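Local atomic coordinates of carbohydrate kinase, FGGY (Rhodospirillum rubrum, PDB entry 3IFR), a protein that probably phosphorylates D-xylulose as a xylulokinase of the FGGY carbohydrate kinase family. Residues G84-V89 / A244-S249; F126-G131 / A278-R283; G162-I167 / V176-W181; G337-V342 / R372-R377; M420-Q425 / P472-V477. One frame throughout, in Å; residues are numbered along the deposited sequence.

Interaction 1 (G84-V89 / A244-S249)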
# COMPACT_ATOMS: atom_id res chain seq x y z
N GLY A 84 5.62 0.39 -8.03
CA GLY A 84 5.76 1.72 -7.48
C GLY A 84 4.45 2.19 -6.86
O GLY A 84 3.45 1.47 -6.85
N MSE A 85 4.43 3.42 -6.37
CA MSE A 85 3.21 3.94 -5.74
C MSE A 85 2.06 4.12 -6.76
O MSE A 85 2.29 4.30 -7.95
CB MSE A 85 3.53 5.22 -4.97
CG MSE A 85 3.38 6.52 -5.76
SE MSE A 85 4.58 6.84 -7.31
CE MSE A 85 6.21 7.57 -6.43
N LEU A 86 0.82 4.05 -6.30
CA LEU A 86 -0.34 4.28 -7.16
C LEU A 86 -1.52 4.80 -6.31
O LEU A 86 -1.51 4.70 -5.07
CB LEU A 86 -0.76 2.98 -7.89
CG LEU A 86 -1.43 1.85 -7.09
CD1 LEU A 86 -2.03 0.75 -7.99
CD2 LEU A 86 -0.45 1.22 -6.08
N PRO A 87 -2.53 5.37 -6.96
CA PRO A 87 -2.45 5.73 -8.39
C PRO A 87 -1.78 7.09 -8.54
O PRO A 87 -2.26 8.08 -7.98
CB PRO A 87 -3.90 5.84 -8.81
CG PRO A 87 -4.73 5.36 -7.63
CD PRO A 87 -3.88 5.53 -6.42
N ALA A 88 -0.65 7.14 -9.25
CA ALA A 88 -0.04 8.41 -9.55
C ALA A 88 -0.74 8.82 -10.84
O ALA A 88 -1.26 7.97 -11.57
CB ALA A 88 1.45 8.25 -9.75
N VAL A 89 -0.79 10.12 -11.08
CA VAL A 89 -1.36 10.62 -12.32
C VAL A 89 -0.26 11.29 -13.13
O VAL A 89 0.25 12.34 -12.74
CB VAL A 89 -2.47 11.65 -12.05
CG1 VAL A 89 -2.93 12.32 -13.34
CG2 VAL A 89 -3.66 10.98 -11.32
N ALA A 244 1.39 -3.20 -8.53
CA ALA A 244 1.05 -2.26 -7.50
C ALA A 244 1.90 -2.41 -6.21
O ALA A 244 1.94 -3.43 -5.67
CB ALA A 244 -0.39 -2.35 -7.19
N ASP A 245 2.57 -1.37 -5.76
CA ASP A 245 3.50 -1.50 -4.66
C ASP A 245 3.05 -2.17 -3.37
O ASP A 245 3.73 -3.00 -2.89
CB ASP A 245 4.32 -0.25 -4.38
CG ASP A 245 3.53 0.88 -3.80
OD1 ASP A 245 2.32 0.86 -3.71
OD2 ASP A 245 4.13 1.82 -3.42
N HIS A 246 1.91 -1.80 -2.82
CA HIS A 246 1.48 -2.41 -1.59
C HIS A 246 1.11 -3.89 -1.74
O HIS A 246 1.35 -4.64 -0.86
CB HIS A 246 0.43 -1.57 -0.85
CG HIS A 246 -0.87 -1.46 -1.55
ND1 HIS A 246 -1.01 -0.85 -2.76
CD2 HIS A 246 -2.11 -1.88 -1.21
CE1 HIS A 246 -2.26 -0.91 -3.14
NE2 HIS A 246 -2.95 -1.52 -2.22
N ILE A 247 0.57 -4.28 -2.87
CA ILE A 247 0.29 -5.66 -3.19
C ILE A 247 1.58 -6.50 -3.36
O ILE A 247 1.64 -7.63 -2.89
CB ILE A 247 -0.60 -5.81 -4.47
CG1 ILE A 247 -1.73 -4.76 -4.46
CG2 ILE A 247 -1.18 -7.24 -4.53
CD1 ILE A 247 -2.61 -4.91 -3.23
N ALA A 248 2.60 -5.94 -4.01
CA ALA A 248 3.86 -6.66 -4.16
C ALA A 248 4.47 -6.83 -2.78
O ALA A 248 5.06 -7.87 -2.48
CB ALA A 248 4.82 -5.94 -5.09
N SER A 249 4.29 -5.82 -1.92
CA SER A 249 4.71 -5.97 -0.53
C SER A 249 3.95 -7.10 0.15
O SER A 249 4.53 -7.88 0.89
CB SER A 249 4.55 -4.68 0.27
OG SER A 249 5.79 -4.03 0.37
O HOH W 1 0.96 3.34 -3.12
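The imidazole of H246 meets L86 at its edge, where L86 CD2 sits close to the ring plane, 4.0 Å from H246 ND1. D245 OD1 also lies at this edge, in plane, and one face carries the CD1 methyl of I247 near the rim. The other methyl of L86, CD1, packs on A244 CB at 3.6 Å; alanine is small enough to admit the branched leucine end. The L86 and D245 side chains run past one another with their ends pointing contrary ways. With its CG lodged between its own N and carbonyl carbon (chi1 70°), D245 lays the carboxylate alongside G84 and M85, OD2 standing 3.3 Å from M85 CA. D245 N donates to G84 O at 3.2 Å. A water bridges the loop backbone to the D245 side chain, accepting from L86 N and donating to D245 OD1 (2.9 Å). With an alanine in place of this aspartate, the water is likely to lose its acceptor and the edge of H246 its polar neighbour. A phosphate ion, probably picked up from the crystallisation medium, lies about 4 Å from the H246 side chain. The neighbouring parallel strands 77-84 and 238-244 end here in a loop and a helix N-terminus, as in the actin-like ATPase fold.

Interaction 2 (F126-G131 / A278-R283)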
# COMPACT_ATOMS: atom_id res chain seq x y z
N PHE A 126 -21.25 2.99 -7.62
CA PHE A 126 -19.90 3.20 -8.14
C PHE A 126 -18.89 2.31 -7.40
O PHE A 126 -18.05 1.63 -8.03
CB PHE A 126 -19.48 4.66 -7.99
CG PHE A 126 -18.10 4.93 -8.48
CD1 PHE A 126 -17.00 4.68 -7.68
CD2 PHE A 126 -17.89 5.41 -9.75
CE1 PHE A 126 -15.72 4.91 -8.14
CE2 PHE A 126 -16.61 5.64 -10.22
CZ PHE A 126 -15.52 5.40 -9.41
N LEU A 127 -18.97 2.34 -6.08
CA LEU A 127 -18.05 1.57 -5.25
C LEU A 127 -18.29 0.05 -5.46
O LEU A 127 -17.34 -0.73 -5.50
CB LEU A 127 -18.16 2.03 -3.79
CG LEU A 127 -17.30 1.53 -2.62
CD1 LEU A 127 -18.13 0.65 -1.72
CD2 LEU A 127 -16.03 0.79 -3.03
N ALA A 128 -19.55 -0.35 -5.67
CA ALA A 128 -19.87 -1.75 -6.00
C ALA A 128 -19.37 -2.10 -7.38
O ALA A 128 -19.28 -3.25 -7.76
CB ALA A 128 -21.36 -2.00 -5.94
N ARG A 129 -19.07 -1.09 -8.16
CA ARG A 129 -18.73 -1.38 -9.52
C ARG A 129 -17.23 -1.51 -9.71
O ARG A 129 -16.75 -2.39 -10.40
CB ARG A 129 -19.28 -0.27 -10.39
CG ARG A 129 -18.99 -0.43 -11.81
CD ARG A 129 -20.12 0.23 -12.52
NE ARG A 129 -20.06 -0.03 -13.93
CZ ARG A 129 -19.89 0.92 -14.83
NH1 ARG A 129 -19.79 2.18 -14.44
NH2 ARG A 129 -19.85 0.60 -16.11
N THR A 130 -16.48 -0.59 -9.10
CA THR A 130 -15.05 -0.55 -9.28
C THR A 130 -14.36 -1.09 -8.02
O THR A 130 -13.14 -1.16 -7.97
CB THR A 130 -14.62 0.88 -9.39
OG1 THR A 130 -14.82 1.49 -8.11
CG2 THR A 130 -15.48 1.60 -10.41
N GLY A 131 -15.15 -1.42 -7.01
CA GLY A 131 -14.63 -1.84 -5.72
C GLY A 131 -13.79 -0.79 -5.01
O GLY A 131 -13.08 -1.09 -4.05
N ALA A 278 -14.24 -11.39 -4.85
CA ALA A 278 -14.18 -9.97 -5.13
C ALA A 278 -15.49 -9.38 -4.64
O ALA A 278 -16.57 -9.79 -5.09
CB ALA A 278 -13.97 -9.70 -6.61
N LYS A 279 -15.41 -8.45 -3.72
CA LYS A 279 -16.63 -7.94 -3.13
C LYS A 279 -16.25 -6.66 -2.47
O LYS A 279 -15.61 -6.62 -1.38
CB LYS A 279 -17.25 -8.95 -2.15
CG LYS A 279 -18.68 -8.66 -1.72
CD LYS A 279 -19.24 -9.84 -0.89
CE LYS A 279 -20.74 -9.70 -0.58
NZ LYS A 279 -21.12 -10.26 0.78
N SER A 280 -16.58 -5.61 -3.19
CA SER A 280 -16.31 -4.26 -2.77
C SER A 280 -16.92 -4.10 -1.40
O SER A 280 -17.73 -4.92 -0.99
CB SER A 280 -16.98 -3.30 -3.75
OG SER A 280 -18.19 -3.88 -4.24
N ASP A 281 -16.54 -3.05 -0.70
CA ASP A 281 -17.27 -2.69 0.48
C ASP A 281 -16.85 -1.29 0.93
O ASP A 281 -15.65 -0.95 0.94
CB ASP A 281 -17.08 -3.72 1.56
CG ASP A 281 -17.92 -3.43 2.81
OD1 ASP A 281 -18.98 -4.11 2.98
OD2 ASP A 281 -17.52 -2.53 3.61
N PRO A 282 -17.85 -0.46 1.27
CA PRO A 282 -17.71 0.93 1.72
C PRO A 282 -16.54 1.09 2.67
O PRO A 282 -16.13 2.20 2.96
CB PRO A 282 -19.00 1.16 2.51
CG PRO A 282 -20.00 0.27 1.84
CD PRO A 282 -19.25 -0.93 1.36
N ARG A 283 -16.03 -0.02 3.15
CA ARG A 283 -15.17 0.02 4.34
C ARG A 283 -13.70 -0.25 3.99
O ARG A 283 -12.80 0.13 4.74
CB ARG A 283 -15.71 -0.99 5.37
CG ARG A 283 -17.12 -0.64 5.88
CD ARG A 283 -17.80 -1.76 6.69
NE ARG A 283 -18.53 -2.67 5.81
CZ ARG A 283 -19.13 -3.79 6.21
NH1 ARG A 283 -19.77 -4.54 5.32
NH2 ARG A 283 -19.12 -4.18 7.48
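Within the turn whose L127 and G131 face S280, the carbonyl oxygen F126 O is gripped by three donors. R129 N and T130 N reach it along the backbone, and T130 OG1 adds a bond of 3.2 Å to F126 O from above the carbonyl plane. Threonine suits this place because its hydroxyl can fold back on its own helix. The contact itself is van der Waals packing, with polar atoms against carbon. S280 CB presses on L127 O at 3.1 Å and on G131 CA at 3.4 Å, while S280 OG stands over A128 CA; it is also 3.5 Å from L127 O, at an angle too poor for a hydrogen bond. The contact joins the end of helix 123-130, in the N-terminal FGGY domain, to a loop of the C-terminal one between strands 269-273 and 298-301. G131 leaves the helix with positive phi (62°), a conformation glycine adopts easily. The CG of L127 is anti to its N (chi1 -176°), which carries CD1 out to P282, 3.2 Å from P282 N and 3.6 Å from P282 CD. Next to this proline, the CB of D281 points away from helix 123-130.

Interaction 3 (G162-I167 / V176-W181)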
# COMPACT_ATOMS: atom_id res chain seq x y z
N GLY A 162 0.11 5.79 -14.71
CA GLY A 162 0.64 5.90 -13.37
C GLY A 162 2.14 5.90 -13.45
O GLY A 162 2.69 5.93 -14.54
N SER A 163 2.81 5.83 -12.30
CA SER A 163 4.24 6.04 -12.27
C SER A 163 4.96 4.87 -12.90
O SER A 163 5.70 5.05 -13.84
CB SER A 163 4.73 6.19 -10.84
OG SER A 163 4.29 5.07 -10.10
N TYR A 164 4.74 3.67 -12.38
CA TYR A 164 5.43 2.50 -12.92
C TYR A 164 4.93 2.20 -14.36
O TYR A 164 5.70 1.67 -15.19
CB TYR A 164 5.42 1.28 -11.91
CG TYR A 164 4.03 0.79 -11.47
CD1 TYR A 164 3.26 -0.06 -12.29
CD2 TYR A 164 3.48 1.20 -10.26
CE1 TYR A 164 1.97 -0.48 -11.90
CE2 TYR A 164 2.23 0.79 -9.85
CZ TYR A 164 1.47 -0.04 -10.67
OH TYR A 164 0.21 -0.44 -10.25
N ASP A 165 3.68 2.56 -14.68
CA ASP A 165 3.26 2.39 -16.10
C ASP A 165 4.16 3.24 -17.02
O ASP A 165 4.56 2.84 -18.13
CB ASP A 165 1.83 2.84 -16.32
CG ASP A 165 0.82 2.13 -15.43
OD1 ASP A 165 0.88 0.88 -15.31
OD2 ASP A 165 -0.08 2.82 -14.88
N TYR A 166 4.50 4.44 -16.56
CA TYR A 166 5.29 5.30 -17.39
C TYR A 166 6.70 4.72 -17.62
O TYR A 166 7.20 4.68 -18.74
CB TYR A 166 5.32 6.71 -16.79
CG TYR A 166 6.26 7.63 -17.51
CD1 TYR A 166 6.03 7.97 -18.83
CD2 TYR A 166 7.38 8.13 -16.87
CE1 TYR A 166 6.90 8.82 -19.50
CE2 TYR A 166 8.26 8.97 -17.51
CZ TYR A 166 8.00 9.34 -18.82
OH TYR A 166 8.84 10.18 -19.51
N ILE A 167 7.33 4.24 -16.56
CA ILE A 167 8.64 3.64 -16.65
C ILE A 167 8.60 2.45 -17.60
O ILE A 167 9.40 2.38 -18.52
CB ILE A 167 9.12 3.23 -15.24
CG1 ILE A 167 9.13 4.47 -14.33
CG2 ILE A 167 10.50 2.56 -15.29
CD1 ILE A 167 10.17 5.53 -14.76
N VAL A 176 0.56 0.47 -22.13
CA VAL A 176 -0.48 -0.15 -21.32
C VAL A 176 -0.48 0.43 -19.92
O VAL A 176 0.45 1.11 -19.53
CB VAL A 176 -0.32 -1.70 -21.20
CG1 VAL A 176 -0.27 -2.36 -22.61
CG2 VAL A 176 0.87 -2.09 -20.29
N VAL A 177 -1.54 0.16 -19.15
CA VAL A 177 -1.46 0.37 -17.72
C VAL A 177 -1.81 -0.91 -16.93
O VAL A 177 -2.57 -1.75 -17.41
CB VAL A 177 -2.35 1.53 -17.27
CG1 VAL A 177 -1.79 2.80 -17.81
CG2 VAL A 177 -3.78 1.31 -17.72
N ASP A 178 -1.24 -1.06 -15.74
CA ASP A 178 -1.63 -2.08 -14.78
C ASP A 178 -3.16 -2.00 -14.59
O ASP A 178 -3.73 -0.88 -14.42
CB ASP A 178 -0.92 -1.78 -13.46
CG ASP A 178 -1.09 -2.85 -12.41
OD1 ASP A 178 -1.76 -3.88 -12.64
OD2 ASP A 178 -0.53 -2.65 -11.30
N ARG A 179 -3.81 -3.17 -14.65
CA ARG A 179 -5.19 -3.33 -14.19
C ARG A 179 -5.39 -2.57 -12.88
O ARG A 179 -6.41 -1.96 -12.65
CB ARG A 179 -5.48 -4.83 -13.88
CG ARG A 179 -5.67 -5.78 -15.09
CD ARG A 179 -6.23 -7.20 -14.66
NE ARG A 179 -5.37 -7.86 -13.64
CZ ARG A 179 -5.56 -9.08 -13.13
NH1 ARG A 179 -4.72 -9.56 -12.23
NH2 ARG A 179 -6.57 -9.84 -13.52
N ASN A 180 -4.42 -2.68 -11.97
CA ASN A 180 -4.65 -2.15 -10.65
C ASN A 180 -4.60 -0.61 -10.61
O ASN A 180 -5.32 0.03 -9.84
CB ASN A 180 -3.66 -2.77 -9.67
CG ASN A 180 -4.19 -4.05 -8.99
OD1 ASN A 180 -5.37 -4.14 -8.63
ND2 ASN A 180 -3.30 -5.02 -8.80
N TRP A 181 -3.74 -0.03 -11.44
CA TRP A 181 -3.76 1.41 -11.60
C TRP A 181 -5.17 1.83 -12.10
O TRP A 181 -5.80 2.76 -11.53
CB TRP A 181 -2.64 1.87 -12.55
CG TRP A 181 -2.62 3.33 -12.73
CD1 TRP A 181 -1.96 4.24 -11.95
CD2 TRP A 181 -3.32 4.08 -13.73
NE1 TRP A 181 -2.21 5.51 -12.40
CE2 TRP A 181 -3.04 5.44 -13.50
CE3 TRP A 181 -4.15 3.74 -14.81
CZ2 TRP A 181 -3.57 6.46 -14.30
CZ3 TRP A 181 -4.66 4.74 -15.60
CH2 TRP A 181 -4.39 6.08 -15.34
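D165 in the first turn of helix 163-172 comes within 5.4 Å of V177, CA to CA, and G162 ahead of that helix lies beside W181. Two helix N-termini meet, with G162 and D178 as their N-caps, inside the N-terminal FGGY domain, where strand 177-178 pairs in parallel with 213-214. With its CG anti to the carbonyl carbon (chi1 -57°), D165 points its carboxylate at G162 N and D178 N. OD2 accepts from G162 N with the anti lone pair, the N3 half of a capping box that a glycine N-cap cannot complete. OD1 takes a nearly straight bond (170°) from D178 N at 2.9 Å, met from above the carboxylate plane. The same carboxylate stands perpendicular to the W181 indole, with D165 OD2 and G162 N over one ring face, offset toward the rim. G162 suits this place, since a CB would collide with W181 CD1; already G162 CA is 3.0 Å from W181 NE1, whose proton goes to A88 O. D178 caps its own helix through OD1, which accepts from N180 N, leaving the other oxygen for the tyrosine: Y164 OH donates to D178 OD2 at 2.6 Å, on the anti side and 17° out of the carboxylate plane.

Interaction 4 (G337-V342 / R372-R377)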
# COMPACT_ATOMS: atom_id res chain seq x y z
N GLY A 337 -6.06 -4.26 29.09
CA GLY A 337 -7.22 -3.41 29.29
C GLY A 337 -6.86 -2.13 30.02
O GLY A 337 -7.66 -1.20 30.11
N ALA A 338 -5.64 -2.08 30.55
CA ALA A 338 -5.11 -0.88 31.22
C ALA A 338 -5.99 -0.28 32.31
O ALA A 338 -6.00 0.91 32.51
CB ALA A 338 -4.78 0.18 30.20
N ASP A 339 -6.72 -1.12 33.03
CA ASP A 339 -7.44 -0.65 34.23
C ASP A 339 -8.54 0.31 33.85
O ASP A 339 -8.71 1.35 34.50
CB ASP A 339 -6.47 0.01 35.22
CG ASP A 339 -5.70 -1.01 36.07
OD1 ASP A 339 -6.34 -1.71 36.88
OD2 ASP A 339 -4.46 -1.11 35.94
N GLY A 340 -9.28 -0.01 32.79
CA GLY A 340 -10.46 0.77 32.44
C GLY A 340 -10.23 1.93 31.49
O GLY A 340 -11.16 2.66 31.17
N LEU A 341 -8.99 2.11 31.05
CA LEU A 341 -8.67 3.08 30.02
C LEU A 341 -9.28 2.59 28.72
O LEU A 341 -9.23 1.38 28.44
CB LEU A 341 -7.16 3.21 29.85
CG LEU A 341 -6.47 4.26 30.72
CD1 LEU A 341 -5.05 4.54 30.25
CD2 LEU A 341 -7.26 5.51 30.59
N VAL A 342 -9.85 3.50 27.93
CA VAL A 342 -10.31 3.15 26.60
C VAL A 342 -9.89 4.25 25.67
O VAL A 342 -10.24 5.39 25.90
CB VAL A 342 -11.85 3.02 26.52
CG1 VAL A 342 -12.25 2.47 25.17
CG2 VAL A 342 -12.37 2.15 27.63
N ARG A 372 2.14 6.51 33.01
CA ARG A 372 2.47 6.59 31.60
C ARG A 372 2.34 5.22 30.88
O ARG A 372 1.98 5.14 29.71
CB ARG A 372 3.81 7.27 31.35
CG ARG A 372 4.99 6.50 31.86
CD ARG A 372 6.26 7.37 31.81
NE ARG A 372 6.21 8.38 32.86
CZ ARG A 372 5.94 9.66 32.65
NH1 ARG A 372 5.73 10.13 31.41
NH2 ARG A 372 5.90 10.47 33.70
N GLY A 373 2.56 4.15 31.63
CA GLY A 373 2.40 2.80 31.12
C GLY A 373 0.98 2.48 30.68
O GLY A 373 0.80 1.88 29.64
N HIS A 374 -0.01 2.87 31.48
CA HIS A 374 -1.40 2.70 31.12
C HIS A 374 -1.72 3.48 29.85
O HIS A 374 -2.42 2.97 28.98
CB HIS A 374 -2.30 3.23 32.21
CG HIS A 374 -2.36 2.38 33.43
ND1 HIS A 374 -1.40 2.46 34.42
CD2 HIS A 374 -3.27 1.48 33.84
CE1 HIS A 374 -1.72 1.61 35.39
NE2 HIS A 374 -2.85 1.01 35.07
N LEU A 375 -1.24 4.72 29.76
CA LEU A 375 -1.54 5.52 28.58
C LEU A 375 -0.96 4.88 27.32
O LEU A 375 -1.65 4.76 26.30
CB LEU A 375 -1.04 6.98 28.69
CG LEU A 375 -1.88 8.04 29.42
CD1 LEU A 375 -1.84 9.39 28.70
CD2 LEU A 375 -3.29 7.62 29.51
N TRP A 376 0.31 4.51 27.40
CA TRP A 376 0.98 3.83 26.30
C TRP A 376 0.24 2.54 25.92
O TRP A 376 0.00 2.25 24.73
CB TRP A 376 2.41 3.50 26.71
CG TRP A 376 3.25 3.00 25.59
CD1 TRP A 376 3.78 1.76 25.47
CD2 TRP A 376 3.67 3.73 24.42
NE1 TRP A 376 4.52 1.67 24.32
CE2 TRP A 376 4.47 2.87 23.66
CE3 TRP A 376 3.44 5.03 23.95
CZ2 TRP A 376 5.03 3.25 22.43
CZ3 TRP A 376 4.00 5.41 22.74
CH2 TRP A 376 4.80 4.53 22.00
N ARG A 377 -0.12 1.78 26.93
CA ARG A 377 -0.79 0.51 26.72
C ARG A 377 -2.12 0.68 26.03
O ARG A 377 -2.42 -0.00 25.05
CB ARG A 377 -0.99 -0.23 28.03
CG ARG A 377 -1.76 -1.53 27.82
CD ARG A 377 -1.37 -2.56 28.83
NE ARG A 377 -1.80 -3.87 28.36
CZ ARG A 377 -1.01 -4.93 28.24
NH1 ARG A 377 0.29 -4.85 28.55
NH2 ARG A 377 -1.52 -6.06 27.79
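H374 and D339 supply the hydrogen bond of this contact: H374 NE2 donates to D339 OD2 at 2.8 Å. The carboxylate oxygen lies in the imidazole plane, whereas the nitrogen meets OD2 on its anti side, 23° out of the carboxylate plane, and the two flat groups are turned 41° apart. The second ring nitrogen, ND1, bonds to the hydroxyl of T371, so both nitrogens are engaged, and H370 packs edge-to-face with the ring. At the same edge as the aspartate, A338 O comes within 3.1 Å of H374 CD2. The CG of H374 is anti to its carbonyl carbon (chi1 -73°), a setting that sends the ring out from the helix toward the loop.

Apolar contacts lie beside this bond. L341 CD1 reaches H374 CB and L375 CD2, each at 3.6 Å, and closes on the helix backbone at H374 O. A338 CB faces the aliphatic R377 CG at 4.2 Å. The charged end of that arginine is engaged elsewhere: R377 NE makes a salt bridge with E381, whose OE2 also accepts from G337 N.

A leucine in place of H374 would probably leave D339 OD2 and the hydroxyl of T371 without this shared partner.

Four residues in a row, G337 to G340, have positive phi, a left-handed turn that G337 and G340 adopt easily and that A338 and D339 also take. Such a turn, set against the first turn of helix 372-397, joins the approach to strand 342-344 to a long helix of the C-terminal FGGY domain.

Interaction 5 (M420-Q425 / P472-V477)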
# COMPACT_ATOMS: atom_id res chain seq x y z
N MSE A 420 -1.32 -7.59 20.11
CA MSE A 420 -2.06 -7.84 18.88
C MSE A 420 -2.64 -9.25 18.83
O MSE A 420 -3.81 -9.43 18.49
CB MSE A 420 -1.14 -7.65 17.67
CG MSE A 420 -1.85 -7.87 16.33
SE MSE A 420 -3.03 -6.32 15.93
CE MSE A 420 -4.80 -7.23 16.10
N ALA A 421 -1.81 -10.25 19.16
CA ALA A 421 -2.24 -11.62 19.10
C ALA A 421 -3.33 -11.91 20.12
O ALA A 421 -4.30 -12.59 19.79
CB ALA A 421 -1.07 -12.56 19.30
N ASP A 422 -3.15 -11.40 21.34
CA ASP A 422 -4.15 -11.62 22.40
C ASP A 422 -5.50 -10.97 22.07
O ASP A 422 -6.56 -11.37 22.60
CB ASP A 422 -3.70 -11.09 23.76
CG ASP A 422 -2.61 -11.94 24.40
OD1 ASP A 422 -2.46 -13.12 24.01
OD2 ASP A 422 -1.89 -11.41 25.30
N VAL A 423 -5.47 -9.97 21.20
CA VAL A 423 -6.70 -9.25 20.85
C VAL A 423 -7.38 -9.95 19.68
O VAL A 423 -8.62 -10.06 19.58
CB VAL A 423 -6.39 -7.79 20.46
CG1 VAL A 423 -7.43 -7.27 19.51
CG2 VAL A 423 -6.23 -6.93 21.72
N LEU A 424 -6.53 -10.41 18.78
CA LEU A 424 -6.99 -11.05 17.60
C LEU A 424 -7.36 -12.48 17.98
O LEU A 424 -8.31 -13.04 17.45
CB LEU A 424 -5.84 -11.05 16.59
CG LEU A 424 -6.24 -11.42 15.18
CD1 LEU A 424 -6.98 -10.26 14.59
CD2 LEU A 424 -4.95 -11.76 14.40
N GLN A 425 -6.59 -13.09 18.87
CA GLN A 425 -6.92 -14.44 19.29
C GLN A 425 -6.70 -15.35 18.07
O GLN A 425 -7.46 -16.29 17.79
CB GLN A 425 -8.38 -14.43 19.75
CG GLN A 425 -8.74 -14.92 21.18
CD GLN A 425 -7.61 -15.16 22.17
OE1 GLN A 425 -7.04 -14.24 22.74
NE2 GLN A 425 -7.36 -16.41 22.44
N PRO A 472 -5.21 -17.56 25.46
CA PRO A 472 -6.66 -17.65 25.33
C PRO A 472 -7.36 -17.08 26.53
O PRO A 472 -8.51 -16.72 26.40
CB PRO A 472 -6.90 -19.17 25.23
CG PRO A 472 -5.62 -19.68 24.65
CD PRO A 472 -4.60 -18.90 25.44
N ALA A 473 -6.69 -16.96 27.66
CA ALA A 473 -7.27 -16.40 28.85
C ALA A 473 -7.48 -14.90 28.77
O ALA A 473 -8.20 -14.36 29.55
CB ALA A 473 -6.43 -16.72 30.03
N LYS A 474 -6.86 -14.26 27.79
CA LYS A 474 -6.98 -12.86 27.48
C LYS A 474 -8.11 -12.57 26.53
O LYS A 474 -8.43 -11.46 26.30
CB LYS A 474 -5.71 -12.42 26.80
CG LYS A 474 -4.85 -11.52 27.54
CD LYS A 474 -4.58 -11.95 28.89
CE LYS A 474 -3.36 -11.30 29.36
NZ LYS A 474 -3.30 -11.27 30.77
N ALA A 475 -8.72 -13.58 25.95
CA ALA A 475 -9.77 -13.33 24.99
C ALA A 475 -10.96 -12.60 25.60
O ALA A 475 -11.59 -11.84 24.95
CB ALA A 475 -10.19 -14.56 24.38
N GLU A 476 -11.22 -12.85 26.86
CA GLU A 476 -12.38 -12.31 27.53
C GLU A 476 -12.24 -10.84 27.92
O GLU A 476 -13.14 -10.12 27.78
CB GLU A 476 -12.70 -13.19 28.71
CG GLU A 476 -14.03 -13.00 29.30
CD GLU A 476 -14.23 -13.82 30.56
OE1 GLU A 476 -14.94 -14.83 30.46
OE2 GLU A 476 -13.65 -13.47 31.61
N VAL A 477 -11.11 -10.41 28.38
CA VAL A 477 -10.84 -9.00 28.54
C VAL A 477 -10.73 -8.25 27.21
O VAL A 477 -11.32 -7.24 27.06
CB VAL A 477 -9.63 -8.77 29.41
CG1 VAL A 477 -8.51 -9.57 28.96
CG2 VAL A 477 -9.25 -7.41 29.36
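D422 and K474 cross at an angle, aliphatic part against aliphatic part, where the last turn of helix 414-424 meets the beginning of helix 475-496, the final helix modelled. This is helix-end packing at the surface of the C-terminal half of the kinase. D422 has its CG anti to the carbonyl carbon (chi1 -73°), which brings D422 CB within 3.9 Å of K474 CB. K474 then bends at chi2 (49°), and its outer chain leads away from D422, so that K474 NZ is 5.7 Å from D422 OD2: opposite charges that are near but not in contact. Lysine suits such a place because its methylenes can pack while its amino group stands off from D422.

Q425, three residues on, approaches from the same helix end. It is the first residue to leave the helix, with positive phi, and its side chain runs toward the opposite segment across A475. The CB of A475 lies 3.5 Å from Q425 CG and close to the amide carbon, and the bent chain passes this small methyl. Beyond A475 the end of the glutamine lies near P472, though the orientation of its amide is doubtful. A proline fits the start of a helical turn because it needs no donor on its nitrogen; A475 N closes that turn on P472 O.

Y478, from the same final helix, covers D422 and V423, and P470 touches both D422 and Q425. The acidic group has its strongest polar partner next to the segment, since D422 OD1 accepts from D471 N, while D422 OD2 rests 3.7 Å from K474 CG.

How the interactions relate
Interactions 1 and 3 form one buried cluster in the N-terminal domain: their centres are 9 Å apart, they touch, and interaction 3 is nested in the chain loop closed by interaction 1. Interaction 2, with its centre about 19 Å from that of interaction 1, crosses it along the chain and joins the N-terminal domain to a loop of the C-terminal one. Interactions 4 and 5 follow later in the sequence, with centres 16 Å apart on the opposite side of the chain's centre from interaction 3; helix 372-397 supplies one side of interaction 4 and also packs on helix 414-424 of interaction 5. The contacts thus sample both actin-like halves of the kinase and one junction between them.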